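Local coordinates for protein 2-nitropropane dioxygenase (Streptomyces ansochromogenes, PDB 3BW2) that is an FMN-dependent nitroalkane oxidase that probably uses molecular oxygen to denitrify alkyl nitronates such as propionate 3-nitronate, within a TIM-barrel fold, at residues Lys55-Arg58 and Gly59-Arg63; Gly250-Lys253 and Arg254-Asp258; Ala342-Ala345 and Glu346-Ala350. All blocks are in the same frame, centred on the assembly; numbering follows the deposited sequence.

Interaction 1 of 3, residues Lys55-Arg58 and Gly59-Arg63; sequences KRLR and GLTGR
Leu-60 packs back along the last turn of helix 47-60 against Arg-56, four residues earlier. Leu-60 CB rests on a carbonyl, 3.4 Å from Leu-57 O. Leu-60 CG stands anti to its own carbonyl carbon (chi1 -63°), which carries the branch back over the helix to 3.4 Å from Arg-56 O. At the tip the methyls divide: Leu-60 CD1 lies 3.7 Å from Arg-56 NH2 and Leu-60 CD2 lies 3.8 Å from Arg-56 NH1. The leucine branch thus sits over one face of the guanidinium, which reaches it because the arginine chain bends at chi2 and chi3.

On the buried side Leu-57 and Thr-61 run side by side, with Leu-57 CD1 3.8 Å from Thr-61 CG2. Leu-57 O takes two backbone bonds: one from Thr-61 N at 2.8 Å, lying nearly in line with the C=O, and one from Leu-60 N that arrives well above the carbonyl plane. These bonds lie in the last turn of the helix of the beta-alpha-beta unit that leads to strand 65-70. Thr-61 OG1 then accepts from Arg-63 N in an ST turn and also bonds Glu-33.

Leu-57 and Leu-60 both pack on helix 25-33, so leucine carbon seats the helix end against its neighbour, while the guanidinium of the exposed Arg-56 meets Leu-60 carbon in apolar contact, without a charged mate from these two segments.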
ATOM      1  N   LYS A  55     -10.776   7.867  33.857  1.00 24.90           N
ATOM      2  CA  LYS A  55     -10.634   8.713  35.040  1.00 26.74           C
ATOM      3  C   LYS A  55      -9.163   9.062  35.261  1.00 25.78           C
ATOM      4  O   LYS A  55      -8.816  10.206  35.553  1.00 23.99           O
ATOM      5  CB  LYS A  55     -11.184   7.995  36.273  1.00 28.47           C
ATOM      6  CG  LYS A  55     -12.692   7.816  36.264  1.00 35.17           C
ATOM      7  CD  LYS A  55     -13.159   7.175  37.558  1.00 39.27           C
ATOM      8  CE  LYS A  55     -14.673   7.146  37.648  1.00 42.64           C
ATOM      9  NZ  LYS A  55     -15.140   6.616  38.962  1.00 45.87           N
ATOM     10  N   ARG A  56      -8.306   8.059  35.114  1.00 26.50           N
ATOM     11  CA  ARG A  56      -6.870   8.227  35.283  1.00 27.66           C
ATOM     12  C   ARG A  56      -6.360   9.329  34.356  1.00 26.46           C
ATOM     13  O   ARG A  56      -5.673  10.256  34.785  1.00 27.37           O
ATOM     14  CB  ARG A  56      -6.169   6.911  34.949  1.00 31.00           C
ATOM     15  CG  ARG A  56      -4.670   6.888  35.192  1.00 35.54           C
ATOM     16  CD  ARG A  56      -4.357   6.471  36.618  1.00 41.35           C
ATOM     17  NE  ARG A  56      -3.752   7.557  37.384  1.00 45.65           N
ATOM     18  CZ  ARG A  56      -2.561   8.084  37.119  1.00 46.63           C
ATOM     19  NH1 ARG A  56      -2.093   9.071  37.872  1.00 48.07           N
ATOM     20  NH2 ARG A  56      -1.836   7.619  36.109  1.00 48.80           N
ATOM     21  N   LEU A  57      -6.713   9.221  33.082  1.00 25.71           N
ATOM     22  CA  LEU A  57      -6.284  10.181  32.073  1.00 23.08           C
ATOM     23  C   LEU A  57      -6.765  11.609  32.331  1.00 23.15           C
ATOM     24  O   LEU A  57      -6.030  12.564  32.097  1.00 20.54           O
ATOM     25  CB  LEU A  57      -6.757   9.717  30.696  1.00 22.60           C
ATOM     26  CG  LEU A  57      -6.300  10.547  29.498  1.00 22.79           C
ATOM     27  CD1 LEU A  57      -4.775  10.672  29.494  1.00 21.21           C
ATOM     28  CD2 LEU A  57      -6.792   9.883  28.224  1.00 20.57           C
ATOM     29  N   ARG A  58      -8.002  11.755  32.801  1.00 22.91           N
ATOM     30  CA  ARG A  58      -8.542  13.077  33.087  1.00 23.86           C
ATOM     31  C   ARG A  58      -7.727  13.749  34.185  1.00 24.62           C
ATOM     32  O   ARG A  58      -7.669  14.977  34.268  1.00 26.11           O
ATOM     33  CB  ARG A  58     -10.009  12.974  33.504  1.00 25.03           C
ATOM     34  CG  ARG A  58     -10.950  12.703  32.337  1.00 25.60           C
ATOM     35  CD  ARG A  58     -12.334  12.297  32.829  1.00 28.23           C
ATOM     36  NE  ARG A  58     -13.328  12.296  31.757  1.00 26.01           N
ATOM     37  CZ  ARG A  58     -14.529  11.736  31.857  1.00 27.75           C
ATOM     38  NH1 ARG A  58     -14.885  11.127  32.983  1.00 25.47           N
ATOM     39  NH2 ARG A  58     -15.376  11.791  30.835  1.00 26.90           N
ATOM     40  N   GLY A  59      -7.094  12.935  35.022  1.00 25.86           N
ATOM     41  CA  GLY A  59      -6.271  13.466  36.090  1.00 24.92           C
ATOM     42  C   GLY A  59      -4.883  13.795  35.570  1.00 26.03           C
ATOM     43  O   GLY A  59      -4.110  14.484  36.236  1.00 26.57           O
ATOM     44  N   LEU A  60      -4.566  13.305  34.374  1.00 25.72           N
ATOM     45  CA  LEU A  60      -3.263  13.561  33.768  1.00 24.40           C
ATOM     46  C   LEU A  60      -3.316  14.721  32.786  1.00 24.42           C
ATOM     47  O   LEU A  60      -2.337  15.444  32.621  1.00 25.77           O
ATOM     48  CB  LEU A  60      -2.752  12.307  33.061  1.00 24.20           C
ATOM     49  CG  LEU A  60      -2.515  11.123  34.003  1.00 25.56           C
ATOM     50  CD1 LEU A  60      -2.108   9.893  33.206  1.00 24.99           C
ATOM     51  CD2 LEU A  60      -1.436  11.492  35.013  1.00 24.86           C
ATOM     52  N   THR A  61      -4.460  14.910  32.136  1.00 23.06           N
ATOM     53  CA  THR A  61      -4.591  16.008  31.183  1.00 21.86           C
ATOM     54  C   THR A  61      -6.020  16.515  31.083  1.00 22.47           C
ATOM     55  O   THR A  61      -6.974  15.766  31.287  1.00 22.05           O
ATOM     56  CB  THR A  61      -4.127  15.590  29.770  1.00 21.25           C
ATOM     57  OG1 THR A  61      -4.284  16.692  28.867  1.00 20.46           O
ATOM     58  CG2 THR A  61      -4.953  14.413  29.264  1.00 20.99           C
ATOM     59  N   GLY A  62      -6.159  17.798  30.776  1.00 23.68           N
ATOM     60  CA  GLY A  62      -7.479  18.382  30.635  1.00 24.75           C
ATOM     61  C   GLY A  62      -7.792  18.568  29.165  1.00 25.40           C
ATOM     62  O   GLY A  62      -8.845  19.088  28.801  1.00 26.31           O
ATOM     63  N   ARG A  63      -6.869  18.128  28.312  1.00 24.35           N
ATOM     64  CA  ARG A  63      -7.035  18.256  26.870  1.00 24.01           C
ATOM     65  C   ARG A  63      -7.835  17.096  26.275  1.00 22.60           C
ATOM     66  O   ARG A  63      -7.923  16.022  26.870  1.00 20.68           O
ATOM     67  CB  ARG A  63      -5.655  18.370  26.221  1.00 27.62           C
ATOM     68  CG  ARG A  63      -4.831  19.492  26.850  1.00 32.99           C
ATOM     69  CD  ARG A  63      -3.499  19.709  26.165  1.00 38.12           C
ATOM     70  NE  ARG A  63      -2.756  20.803  26.790  1.00 43.19           N
ATOM     71  CZ  ARG A  63      -3.176  22.065  26.835  1.00 45.05           C
ATOM     72  NH1 ARG A  63      -4.335  22.405  26.286  1.00 46.26           N
ATOM     73  NH2 ARG A  63      -2.441  22.992  27.437  1.00 45.16           N
TER

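Interaction 2 of 3, residues Gly250-Lys253 and Arg254-Asp258; sequences GPHK and RALTD
Arg-254 N donates to Gly-250 O at 2.8 Å, and Ala-255 N follows with a bond to Pro-251 O at 3.1 Å. The side chain of Arg-254 folds back over the same turn. Arg-254 CG lies 3.1 Å from Gly-250 O, and the bend at chi3 (-75°) lays the guanidinium flat on the backbone, Gly-250 C under its centre and Pro-251 N nearer its rim. Arg-254 NH2 reaches 3.3 Å from Pro-251 CG, so the cation also lies alongside the proline ring.

This is the short helix 250-255 of the TIM-barrel protein, which runs into a type I beta turn from Ala-255 to Asp-258, closed by Asp-258 N on Ala-255 O. Lys-253, extended beyond CG, sends NZ to the carbonyls of Ser-246 and Thr-243.

The buried face looks toward the cofactor: the His-252 side chain is about 5 Å from FMN, and its NE2 bonds Trp-320 O. Leu-256 CD2 comes to the edge of that imidazole, 4.4 Å from His-252 CD2, and Leu-256 packs further on Ala-242 and Ala-321. Ala-255 CB sits 3.3 Å from Pro-251 O and touches Phe-261 and Leu-319.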
ATOM      1  N   GLY A 250       8.840  -5.104  26.273  1.00 18.92           N
ATOM      2  CA  GLY A 250      10.173  -4.807  25.781  1.00 19.89           C
ATOM      3  C   GLY A 250      10.557  -5.599  24.543  1.00 20.08           C
ATOM      4  O   GLY A 250      11.142  -5.039  23.615  1.00 20.61           O
ATOM      5  N   PRO A 251      10.261  -6.909  24.497  1.00 20.05           N
ATOM      6  CA  PRO A 251      10.614  -7.708  23.317  1.00 20.10           C
ATOM      7  C   PRO A 251       9.884  -7.212  22.066  1.00 20.93           C
ATOM      8  O   PRO A 251      10.364  -7.379  20.939  1.00 16.79           O
ATOM      9  CB  PRO A 251      10.185  -9.124  23.713  1.00 20.06           C
ATOM     10  CG  PRO A 251      10.322  -9.115  25.204  1.00 20.42           C
ATOM     11  CD  PRO A 251       9.755  -7.771  25.579  1.00 18.09           C
ATOM     12  N   HIS A 252       8.719  -6.605  22.277  1.00 19.45           N
ATOM     13  CA  HIS A 252       7.922  -6.082  21.177  1.00 18.99           C
ATOM     14  C   HIS A 252       8.549  -4.780  20.673  1.00 18.49           C
ATOM     15  O   HIS A 252       8.708  -4.580  19.470  1.00 18.34           O
ATOM     16  CB  HIS A 252       6.476  -5.857  21.645  1.00 18.22           C
ATOM     17  CG  HIS A 252       5.519  -5.543  20.537  1.00 18.93           C
ATOM     18  ND1 HIS A 252       4.151  -5.622  20.694  1.00 17.10           N
ATOM     19  CD2 HIS A 252       5.727  -5.129  19.264  1.00 17.41           C
ATOM     20  CE1 HIS A 252       3.560  -5.267  19.567  1.00 18.36           C
ATOM     21  NE2 HIS A 252       4.493  -4.962  18.684  1.00 17.36           N
ATOM     22  N   LYS A 253       8.913  -3.894  21.594  1.00 18.25           N
ATOM     23  CA  LYS A 253       9.547  -2.640  21.210  1.00 17.73           C
ATOM     24  C   LYS A 253      10.891  -2.931  20.539  1.00 17.95           C
ATOM     25  O   LYS A 253      11.256  -2.294  19.553  1.00 19.33           O
ATOM     26  CB  LYS A 253       9.777  -1.749  22.434  1.00 18.57           C
ATOM     27  CG  LYS A 253       8.514  -1.214  23.093  1.00 17.74           C
ATOM     28  CD  LYS A 253       8.866  -0.290  24.253  1.00 17.82           C
ATOM     29  CE  LYS A 253       7.626   0.412  24.797  1.00 18.19           C
ATOM     30  NZ  LYS A 253       7.959   1.322  25.929  1.00 18.30           N
ATOM     31  N   ARG A 254      11.621  -3.906  21.071  1.00 18.33           N
ATOM     32  CA  ARG A 254      12.930  -4.260  20.526  1.00 18.54           C
ATOM     33  C   ARG A 254      12.854  -4.844  19.117  1.00 18.61           C
ATOM     34  O   ARG A 254      13.708  -4.570  18.275  1.00 17.08           O
ATOM     35  CB  ARG A 254      13.639  -5.251  21.462  1.00 17.63           C
ATOM     36  CG  ARG A 254      14.098  -4.631  22.787  1.00 21.28           C
ATOM     37  CD  ARG A 254      15.062  -5.535  23.558  1.00 18.08           C
ATOM     38  NE  ARG A 254      14.399  -6.665  24.206  1.00 20.75           N
ATOM     39  CZ  ARG A 254      13.758  -6.591  25.371  1.00 20.20           C
ATOM     40  NH1 ARG A 254      13.687  -5.439  26.024  1.00 21.71           N
ATOM     41  NH2 ARG A 254      13.191  -7.671  25.885  1.00 20.43           N
ATOM     42  N   ALA A 255      11.819  -5.635  18.864  1.00 18.53           N
ATOM     43  CA  ALA A 255      11.640  -6.276  17.568  1.00 20.06           C
ATOM     44  C   ALA A 255      11.468  -5.304  16.402  1.00 18.68           C
ATOM     45  O   ALA A 255      11.932  -5.572  15.295  1.00 19.10           O
ATOM     46  CB  ALA A 255      10.443  -7.236  17.630  1.00 19.25           C
ATOM     47  N   LEU A 256      10.812  -4.176  16.655  1.00 19.90           N
ATOM     48  CA  LEU A 256      10.555  -3.171  15.620  1.00 20.97           C
ATOM     49  C   LEU A 256      11.769  -2.793  14.779  1.00 21.92           C
ATOM     50  O   LEU A 256      11.658  -2.621  13.568  1.00 21.74           O
ATOM     51  CB  LEU A 256       9.976  -1.897  16.246  1.00 19.40           C
ATOM     52  CG  LEU A 256       8.660  -2.006  17.025  1.00 19.86           C
ATOM     53  CD1 LEU A 256       8.245  -0.615  17.487  1.00 21.52           C
ATOM     54  CD2 LEU A 256       7.570  -2.618  16.155  1.00 18.63           C
ATOM     55  N   THR A 257      12.926  -2.653  15.414  1.00 23.34           N
ATOM     56  CA  THR A 257      14.132  -2.273  14.691  1.00 24.21           C
ATOM     57  C   THR A 257      15.157  -3.396  14.577  1.00 26.98           C
ATOM     58  O   THR A 257      16.265  -3.184  14.077  1.00 26.90           O
ATOM     59  CB  THR A 257      14.798  -1.058  15.351  1.00 24.04           C
ATOM     60  OG1 THR A 257      15.083  -1.357  16.720  1.00 25.62           O
ATOM     61  CG2 THR A 257      13.872   0.152  15.283  1.00 23.24           C
ATOM     62  N   ASP A 258      14.781  -4.588  15.031  1.00 28.00           N
ATOM     63  CA  ASP A 258      15.666  -5.750  14.977  1.00 29.39           C
ATOM     64  C   ASP A 258      15.728  -6.306  13.555  1.00 31.00           C
ATOM     65  O   ASP A 258      14.715  -6.743  13.010  1.00 30.31           O
ATOM     66  CB  ASP A 258      15.156  -6.841  15.918  1.00 29.36           C
ATOM     67  CG  ASP A 258      16.062  -8.057  15.946  1.00 31.19           C
ATOM     68  OD1 ASP A 258      16.854  -8.241  14.995  1.00 32.81           O
ATOM     69  OD2 ASP A 258      15.971  -8.837  16.915  1.00 28.75           O
TER

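Interaction 3 of 3, residues Ala342-Ala345 and Glu346-Ala350; sequences AELA and EARTA
Backbone hydrogen bonds of the alpha-helical i to i+4 kind join Ala-342 through Ala-345 to Glu-346 through Thr-349 near the C-terminal end of helix 333-350. Arg-348 N donates to Leu-344 O at 2.9 Å, and Thr-349 N donates to Ala-345 O at 3.0 Å. Thr-349 OG1 also lies 3.2 Å from Ala-345 O, though a hydrogen bond there is not settled.

A water ties side chain to backbone on another flank. It donates to Glu-343 O at 2.7 Å and to Glu-346 OE1 at 2.9 Å, joining the extended Glu-346 chain to the carbonyl that already accepts from Ala-347 N. The two carboxylates themselves stay apart: Glu-343 turns to a salt bridge with Arg-329 and a hydrogen bond from Gly-220 N.

Side-chain packing runs between Leu-344 and Arg-348, which lie side by side and point in the same direction. The arginine leaves the helix with CG anti to the carbonyl carbon (chi1 -81°) and stays extended to NE; Arg-348 NE lies 4.1 Å from both Leu-344 CG and Leu-344 CD1. Leu-344 packs on Ile-223 and Ala-224 of helix 220-228, and Arg-348 on Leu-227. An alanine in place of Arg-348 would be likely to uncover that flank of Leu-344 and leave Leu-351 O of the second subunit without its weak bond from NH1. Ala-347 meets Ala-228 of that subunit as well.

The NE end of the extended arginine chain thus lies beside the leucine, its CG close to Leu-344 O, while its NH1 makes a weak hydrogen bond to the second subunit, and the water lets Glu-346 engage a carbonyl that could not pair directly with a carboxylate.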
ATOM      1  N   ALA A 342       7.934  19.223  13.729  1.00 19.43           N
ATOM      2  CA  ALA A 342       9.020  19.910  13.041  1.00 20.43           C
ATOM      3  C   ALA A 342       9.185  19.366  11.629  1.00 21.07           C
ATOM      4  O   ALA A 342       9.427  20.121  10.689  1.00 21.19           O
ATOM      5  CB  ALA A 342      10.319  19.740  13.817  1.00 19.30           C
ATOM      6  N   GLU A 343       9.062  18.049  11.483  1.00 21.77           N
ATOM      7  CA  GLU A 343       9.203  17.422  10.175  1.00 21.94           C
ATOM      8  C   GLU A 343       8.046  17.852   9.285  1.00 22.60           C
ATOM      9  O   GLU A 343       8.225  18.096   8.088  1.00 22.20           O
ATOM     10  CB  GLU A 343       9.253  15.899  10.324  1.00 22.05           C
ATOM     11  CG  GLU A 343      10.557  15.408  10.958  1.00 20.70           C
ATOM     12  CD  GLU A 343      10.540  13.927  11.294  1.00 21.47           C
ATOM     13  OE1 GLU A 343      11.621  13.376  11.585  1.00 22.35           O
ATOM     14  OE2 GLU A 343       9.451  13.315  11.283  1.00 18.64           O
ATOM     15  N   LEU A 344       6.862  17.957   9.883  1.00 21.02           N
ATOM     16  CA  LEU A 344       5.670  18.393   9.168  1.00 20.57           C
ATOM     17  C   LEU A 344       5.884  19.804   8.627  1.00 20.45           C
ATOM     18  O   LEU A 344       5.662  20.068   7.445  1.00 19.44           O
ATOM     19  CB  LEU A 344       4.464  18.388  10.108  1.00 20.76           C
ATOM     20  CG  LEU A 344       3.174  19.036   9.595  1.00 20.94           C
ATOM     21  CD1 LEU A 344       2.707  18.319   8.340  1.00 21.31           C
ATOM     22  CD2 LEU A 344       2.103  18.968  10.673  1.00 18.58           C
ATOM     23  N   ALA A 345       6.316  20.710   9.498  1.00 21.78           N
ATOM     24  CA  ALA A 345       6.554  22.093   9.098  1.00 23.87           C
ATOM     25  C   ALA A 345       7.613  22.154   8.001  1.00 25.11           C
ATOM     26  O   ALA A 345       7.462  22.878   7.021  1.00 25.10           O
ATOM     27  CB  ALA A 345       6.998  22.917  10.304  1.00 24.09           C
ATOM     28  N   GLU A 346       8.682  21.386   8.171  1.00 27.75           N
ATOM     29  CA  GLU A 346       9.759  21.356   7.191  1.00 30.44           C
ATOM     30  C   GLU A 346       9.244  20.910   5.825  1.00 31.62           C
ATOM     31  O   GLU A 346       9.623  21.473   4.797  1.00 29.91           O
ATOM     32  CB  GLU A 346      10.868  20.414   7.661  1.00 33.58           C
ATOM     33  CG  GLU A 346      11.904  20.104   6.598  1.00 39.28           C
ATOM     34  CD  GLU A 346      12.936  19.098   7.069  1.00 43.58           C
ATOM     35  OE1 GLU A 346      12.536  18.042   7.614  1.00 44.81           O
ATOM     36  OE2 GLU A 346      14.146  19.357   6.887  1.00 46.02           O
ATOM     37  N   ALA A 347       8.378  19.899   5.814  1.00 31.24           N
ATOM     38  CA  ALA A 347       7.815  19.399   4.564  1.00 32.10           C
ATOM     39  C   ALA A 347       6.873  20.431   3.947  1.00 32.96           C
ATOM     40  O   ALA A 347       6.860  20.610   2.733  1.00 33.26           O
ATOM     41  CB  ALA A 347       7.077  18.082   4.805  1.00 31.25           C
ATOM     42  N   ARG A 348       6.087  21.107   4.780  1.00 35.39           N
ATOM     43  CA  ARG A 348       5.161  22.128   4.288  1.00 38.35           C
ATOM     44  C   ARG A 348       5.934  23.190   3.522  1.00 39.54           C
ATOM     45  O   ARG A 348       5.605  23.521   2.384  1.00 40.14           O
ATOM     46  CB  ARG A 348       4.435  22.813   5.446  1.00 39.72           C
ATOM     47  CG  ARG A 348       3.256  22.069   6.022  1.00 42.89           C
ATOM     48  CD  ARG A 348       2.696  22.859   7.199  1.00 46.25           C
ATOM     49  NE  ARG A 348       1.500  22.248   7.769  1.00 48.65           N
ATOM     50  CZ  ARG A 348       0.331  22.171   7.143  1.00 50.15           C
ATOM     51  NH1 ARG A 348       0.198  22.668   5.922  1.00 50.26           N
ATOM     52  NH2 ARG A 348      -0.705  21.597   7.738  1.00 51.35           N
ATOM     53  N   THR A 349       6.958  23.732   4.170  1.00 40.37           N
ATOM     54  CA  THR A 349       7.791  24.761   3.572  1.00 41.73           C
ATOM     55  C   THR A 349       8.351  24.310   2.225  1.00 42.34           C
ATOM     56  O   THR A 349       8.303  25.056   1.247  1.00 43.02           O
ATOM     57  CB  THR A 349       8.955  25.130   4.509  1.00 41.10           C
ATOM     58  OG1 THR A 349       8.429  25.629   5.743  1.00 41.28           O
ATOM     59  CG2 THR A 349       9.835  26.192   3.877  1.00 41.86           C
ATOM     60  N   ALA A 350       8.876  23.089   2.178  1.00 42.60           N
ATOM     61  CA  ALA A 350       9.445  22.546   0.949  1.00 43.57           C
ATOM     62  C   ALA A 350       8.431  22.563  -0.193  1.00 45.06           C
ATOM     63  O   ALA A 350       8.764  22.934  -1.318  1.00 44.61           O
ATOM     64  CB  ALA A 350       9.940  21.128   1.187  1.00 43.48           C
TER
HETATM   65  O   HOH W   1      10.112  16.773   6.705  1.00 23.57           O

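How the interactions relate
From the N terminus, interaction 1 comes first, at the end of helix 47-60 between strands 38-41 and 65-70 of the barrel. Interaction 2 follows in the short helix 250-255, after strand 233-236, and interaction 3 lies in helix 333-350 near the C terminus. Each joins adjoining segments and closes only local helical turns; the three follow in series, neither nested nor crossed. They lie about 29 to 31 Å apart between centres, and none touches another. Interaction 1 seats its helix end against helix 25-33, interaction 2 brings the His-252 side chain to about 5 Å from the flavin, and interaction 3 ties the last helix to helix 220-228 and to the second subunit.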